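Local coordinates for protein acetylornithine aminotransferase (Aquifex aeolicus, PDB 2EH6) that catalyses the pyridoxal-phosphate-dependent transfer of an amino group between N2-acetyl-L-ornithine and 2-oxoglutarate in arginine biosynthesis, at residues L291-H294 / V295-V298; L357-Q360 / K361-D365. All blocks are in the same frame, centred on the assembly; numbering follows the deposited sequence.

In the fold
Interactions 1 and 2 lie where helix 275-308 meets the first turn of helix 361-374. Interaction 1 is a turn within helix 275-308; interaction 2 comes later along the chain, where the loop after strand 350-353 enters helix 361-374, the last helix of the chain. Their centres lie about 10 Å apart. Between them the chain forms, among other elements, strands 313-317, 320-324, 341-346 and 350-353, neighbours in one mixed sheet. The two sites meet directly: Val-298 packs on Ile-364 and on the backbone of Lys-361, while Glu-297 and Lys-361 form a long, weak ion pair, so the C-terminal helix starts against helix 275-308.

Interaction 1. Residues L291-H294 / V295-V298; sequences LLPH and VREV
Arg-296 folds back over the preceding turn, laying one face of its guanidinium on Leu-292 and Pro-293. The carbonyl oxygen of Leu-292 sits over the centre of that face, 3.8 Å above the plane, and Pro-293 CA lies nearer the rim. At the end of the group, Arg-296 NH2 comes within 3.6 Å of Pro-293 CG, while Arg-296 NH1 reaches Leu-292 CB at 3.8 Å. A bend at chi3 (-70°) helps turn the chain back over Leu-292 and Pro-293. NH1 also donates a hydrogen bond to the carbonyl oxygen of Gly-222, which holds the group from outside the turn, and has a weak, long ion pair with Glu-223.

All eight residues belong to helix 275-308, and four consecutive i to i+4 backbone bonds run through them. Val-295 N reaches Leu-291 O at 2.8 Å, and Arg-296 N binds Leu-292 O at 3.0 Å, the same oxygen that faces the guanidinium. Glu-297 N bonds to Pro-293 O, and Val-298 N to His-294 O at 2.8 Å. The helix is kinked here: Pro-293 has no N-H to give, and the N of His-294 also lacks a bond to the turn before.

On the buried side the valines lie close to these carbonyls. CG2 of Val-295 is 3.3 Å from Leu-291 O, and CG2 of Val-298 is 3.2 Å from His-294 O. Val-295 CG2 also makes a looser apolar contact with Leu-291 CB. Farther out, Leu-319 packs on Val-295 and Ile-359 on Val-298, whereas Leu-291 touches Leu-42 and Ile-358.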
loop_
_atom_site.group_PDB
_atom_site.type_symbol
_atom_site.label_atom_id
_atom_site.label_comp_id
_atom_site.label_asym_id
_atom_site.label_seq_id
_atom_site.Cartn_x
_atom_site.Cartn_y
_atom_site.Cartn_z
ATOM N N LEU A 291 11.602 19.057 -16.256
ATOM C CA LEU A 291 12.342 19.673 -15.157
ATOM C C LEU A 291 13.751 19.137 -14.933
ATOM O O LEU A 291 14.548 19.760 -14.227
ATOM C CB LEU A 291 11.551 19.513 -13.852
ATOM C CG LEU A 291 10.274 20.334 -13.667
ATOM C CD1 LEU A 291 9.478 19.777 -12.491
ATOM C CD2 LEU A 291 10.633 21.799 -13.437
ATOM N N LEU A 292 14.061 17.987 -15.524
ATOM C CA LEU A 292 15.371 17.370 -15.342
ATOM C C LEU A 292 16.551 18.341 -15.445
ATOM O O LEU A 292 17.393 18.403 -14.542
ATOM C CB LEU A 292 15.541 16.198 -16.319
ATOM C CG LEU A 292 14.557 15.037 -16.103
ATOM C CD1 LEU A 292 14.879 13.893 -17.061
ATOM C CD2 LEU A 292 14.644 14.549 -14.651
ATOM N N PRO A 293 16.633 19.115 -16.539
ATOM C CA PRO A 293 17.756 20.051 -16.647
ATOM C C PRO A 293 17.768 21.022 -15.459
ATOM O O PRO A 293 18.829 21.340 -14.917
ATOM C CB PRO A 293 17.488 20.758 -17.973
ATOM C CG PRO A 293 16.762 19.711 -18.771
ATOM C CD PRO A 293 15.803 19.147 -17.755
ATOM N N HIS A 294 16.585 21.480 -15.054
ATOM C CA HIS A 294 16.472 22.403 -13.927
ATOM C C HIS A 294 16.913 21.747 -12.625
ATOM O O HIS A 294 17.628 22.354 -11.827
ATOM C CB HIS A 294 15.035 22.900 -13.778
ATOM C CG HIS A 294 14.606 23.839 -14.860
ATOM N ND1 HIS A 294 13.345 24.396 -14.903
ATOM C CD2 HIS A 294 15.266 24.316 -15.941
ATOM C CE1 HIS A 294 13.246 25.173 -15.966
ATOM N NE2 HIS A 294 14.398 25.142 -16.613
ATOM N N VAL A 295 16.474 20.511 -12.408
ATOM C CA VAL A 295 16.849 19.775 -11.206
ATOM C C VAL A 295 18.369 19.721 -11.102
ATOM O O VAL A 295 18.941 19.982 -10.045
ATOM C CB VAL A 295 16.287 18.335 -11.243
ATOM C CG1 VAL A 295 16.825 17.529 -10.076
ATOM C CG2 VAL A 295 14.766 18.378 -11.205
ATOM N N ARG A 296 19.018 19.383 -12.212
ATOM C CA ARG A 296 20.472 19.291 -12.250
ATOM C C ARG A 296 21.155 20.613 -11.921
ATOM O O ARG A 296 22.098 20.643 -11.130
ATOM C CB ARG A 296 20.945 18.808 -13.629
ATOM C CG ARG A 296 20.656 17.334 -13.917
ATOM C CD ARG A 296 21.424 16.846 -15.148
ATOM N NE ARG A 296 20.926 17.423 -16.394
ATOM C CZ ARG A 296 19.929 16.913 -17.114
ATOM N NH1 ARG A 296 19.315 15.808 -16.717
ATOM N NH2 ARG A 296 19.553 17.503 -18.243
ATOM N N GLU A 297 20.676 21.699 -12.524
ATOM C CA GLU A 297 21.265 23.018 -12.304
ATOM C C GLU A 297 21.038 23.583 -10.906
ATOM O O GLU A 297 21.988 24.009 -10.247
ATOM C CB GLU A 297 20.744 24.019 -13.331
ATOM C CG GLU A 297 21.355 25.406 -13.166
ATOM C CD GLU A 297 20.864 26.396 -14.205
ATOM O OE1 GLU A 297 21.024 26.120 -15.413
ATOM O OE2 GLU A 297 20.323 27.452 -13.811
ATOM N N VAL A 298 19.787 23.612 -10.458
ATOM C CA VAL A 298 19.502 24.133 -9.125
ATOM C C VAL A 298 20.131 23.191 -8.098
ATOM O O VAL A 298 20.612 23.623 -7.053
ATOM C CB VAL A 298 17.982 24.234 -8.870
ATOM C CG1 VAL A 298 17.720 24.965 -7.556
ATOM C CG2 VAL A 298 17.310 24.963 -10.030
#

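Interaction 2. Residues L357-Q360 / K361-D365; sequences LIIQ and KEHID
Gln-360 O receives the backbone N-H of Ile-364 at 3.0 Å, with an N-H...O angle of 156°, the first i to i+4 bond of the new helix. The same oxygen takes a second, weak bond from His-363 N, bent to 123°. Separately, Gln-360 N donates to ND1 of His-363 over 3.4 Å, also weakly, although fairly straight.

Gln-360 is the N-cap residue of helix 361-374; the weak bond from its backbone N to the His-363 side chain corresponds to one half of a capping box, the other half, from the N-cap side chain, not being formed. With CG beside its own backbone N (chi1 -64°), the ring of His-363 has ND1 within reach of Gln-360 N.

Ile-359 packs against this first turn. Its CD1 rests 3.4 Å from His-363 CB, the two side chains running past each other in opposite directions, and its CG1 meets Ile-364 CD1 at 3.9 Å, where they cross at about a right angle. Around this packing, Phe-33 and Leu-319 touch Ile-359, while Tyr-301 and Phe-302 of helix 275-308 pack on Ile-364. Asp-365 OD1 is hydrogen-bonded to Tyr-301 OH.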
loop_
_atom_site.group_PDB
_atom_site.type_symbol
_atom_site.label_atom_id
_atom_site.label_comp_id
_atom_site.label_asym_id
_atom_site.label_seq_id
_atom_site.Cartn_x
_atom_site.Cartn_y
_atom_site.Cartn_z
ATOM N N LEU A 357 10.810 19.311 -6.729
ATOM C CA LEU A 357 11.672 19.445 -7.891
ATOM C C LEU A 357 11.497 20.766 -8.644
ATOM O O LEU A 357 12.282 21.081 -9.538
ATOM C CB LEU A 357 11.487 18.240 -8.822
ATOM C CG LEU A 357 11.709 16.880 -8.133
ATOM C CD1 LEU A 357 11.652 15.763 -9.169
ATOM C CD2 LEU A 357 13.070 16.862 -7.412
ATOM N N ILE A 358 10.481 21.542 -8.273
ATOM C CA ILE A 358 10.239 22.839 -8.907
ATOM C C ILE A 358 10.978 23.954 -8.166
ATOM O O ILE A 358 10.850 25.130 -8.507
ATOM C CB ILE A 358 8.738 23.198 -8.912
ATOM C CG1 ILE A 358 8.211 23.223 -7.477
ATOM C CG2 ILE A 358 7.967 22.211 -9.770
ATOM C CD1 ILE A 358 6.814 23.795 -7.334
ATOM N N ILE A 359 11.743 23.584 -7.147
ATOM C CA ILE A 359 12.480 24.561 -6.356
ATOM C C ILE A 359 13.402 25.421 -7.241
ATOM O O ILE A 359 13.972 24.936 -8.217
ATOM C CB ILE A 359 13.311 23.847 -5.263
ATOM C CG1 ILE A 359 13.714 24.839 -4.177
ATOM C CG2 ILE A 359 14.525 23.171 -5.881
ATOM C CD1 ILE A 359 12.589 25.185 -3.220
ATOM N N GLN A 360 13.534 26.700 -6.895
ATOM C CA GLN A 360 14.376 27.623 -7.659
ATOM C C GLN A 360 15.523 28.188 -6.826
ATOM O O GLN A 360 15.482 28.154 -5.597
ATOM C CB GLN A 360 13.527 28.766 -8.213
ATOM C CG GLN A 360 12.510 28.316 -9.252
ATOM C CD GLN A 360 11.665 29.460 -9.773
ATOM O OE1 GLN A 360 12.183 30.416 -10.355
ATOM N NE2 GLN A 360 10.354 29.370 -9.566
ATOM N N LYS A 361 16.540 28.720 -7.501
ATOM C CA LYS A 361 17.711 29.273 -6.822
ATOM C C LYS A 361 17.386 30.266 -5.715
ATOM O O LYS A 361 17.996 30.226 -4.647
ATOM C CB LYS A 361 18.657 29.920 -7.839
ATOM C CG LYS A 361 19.343 28.905 -8.736
ATOM C CD LYS A 361 20.393 29.549 -9.620
ATOM C CE LYS A 361 21.114 28.499 -10.448
ATOM N NZ LYS A 361 22.191 29.092 -11.278
ATOM N N GLU A 362 16.431 31.153 -5.970
ATOM C CA GLU A 362 16.029 32.145 -4.979
ATOM C C GLU A 362 15.594 31.444 -3.695
ATOM O O GLU A 362 15.882 31.911 -2.596
ATOM C CB GLU A 362 14.874 32.991 -5.519
ATOM C CG GLU A 362 14.365 34.040 -4.546
ATOM C CD GLU A 362 13.068 34.676 -5.011
ATOM O OE1 GLU A 362 12.035 33.970 -5.041
ATOM O OE2 GLU A 362 13.082 35.880 -5.350
ATOM N N HIS A 363 14.893 30.324 -3.849
ATOM C CA HIS A 363 14.415 29.536 -2.712
ATOM C C HIS A 363 15.589 28.866 -2.007
ATOM O O HIS A 363 15.641 28.805 -0.776
ATOM C CB HIS A 363 13.434 28.470 -3.195
ATOM C CG HIS A 363 12.185 29.028 -3.800
ATOM N ND1 HIS A 363 11.450 28.347 -4.751
ATOM C CD2 HIS A 363 11.521 30.184 -3.566
ATOM C CE1 HIS A 363 10.387 29.062 -5.075
ATOM N NE2 HIS A 363 10.406 30.180 -4.370
ATOM N N ILE A 364 16.531 28.360 -2.797
ATOM C CA ILE A 364 17.715 27.715 -2.249
ATOM C C ILE A 364 18.454 28.705 -1.349
ATOM O O ILE A 364 18.871 28.360 -0.245
ATOM C CB ILE A 364 18.670 27.243 -3.376
ATOM C CG1 ILE A 364 17.990 26.170 -4.232
ATOM C CG2 ILE A 364 19.965 26.711 -2.779
ATOM C CD1 ILE A 364 17.566 24.920 -3.469
ATOM N N ASP A 365 18.604 29.939 -1.820
ATOM C CA ASP A 365 19.294 30.964 -1.042
ATOM C C ASP A 365 18.621 31.178 0.305
ATOM O O ASP A 365 19.289 31.324 1.329
ATOM C CB ASP A 365 19.339 32.289 -1.809
ATOM C CG ASP A 365 20.188 32.207 -3.059
ATOM O OD1 ASP A 365 21.146 31.404 -3.068
ATOM O OD2 ASP A 365 19.906 32.950 -4.025
#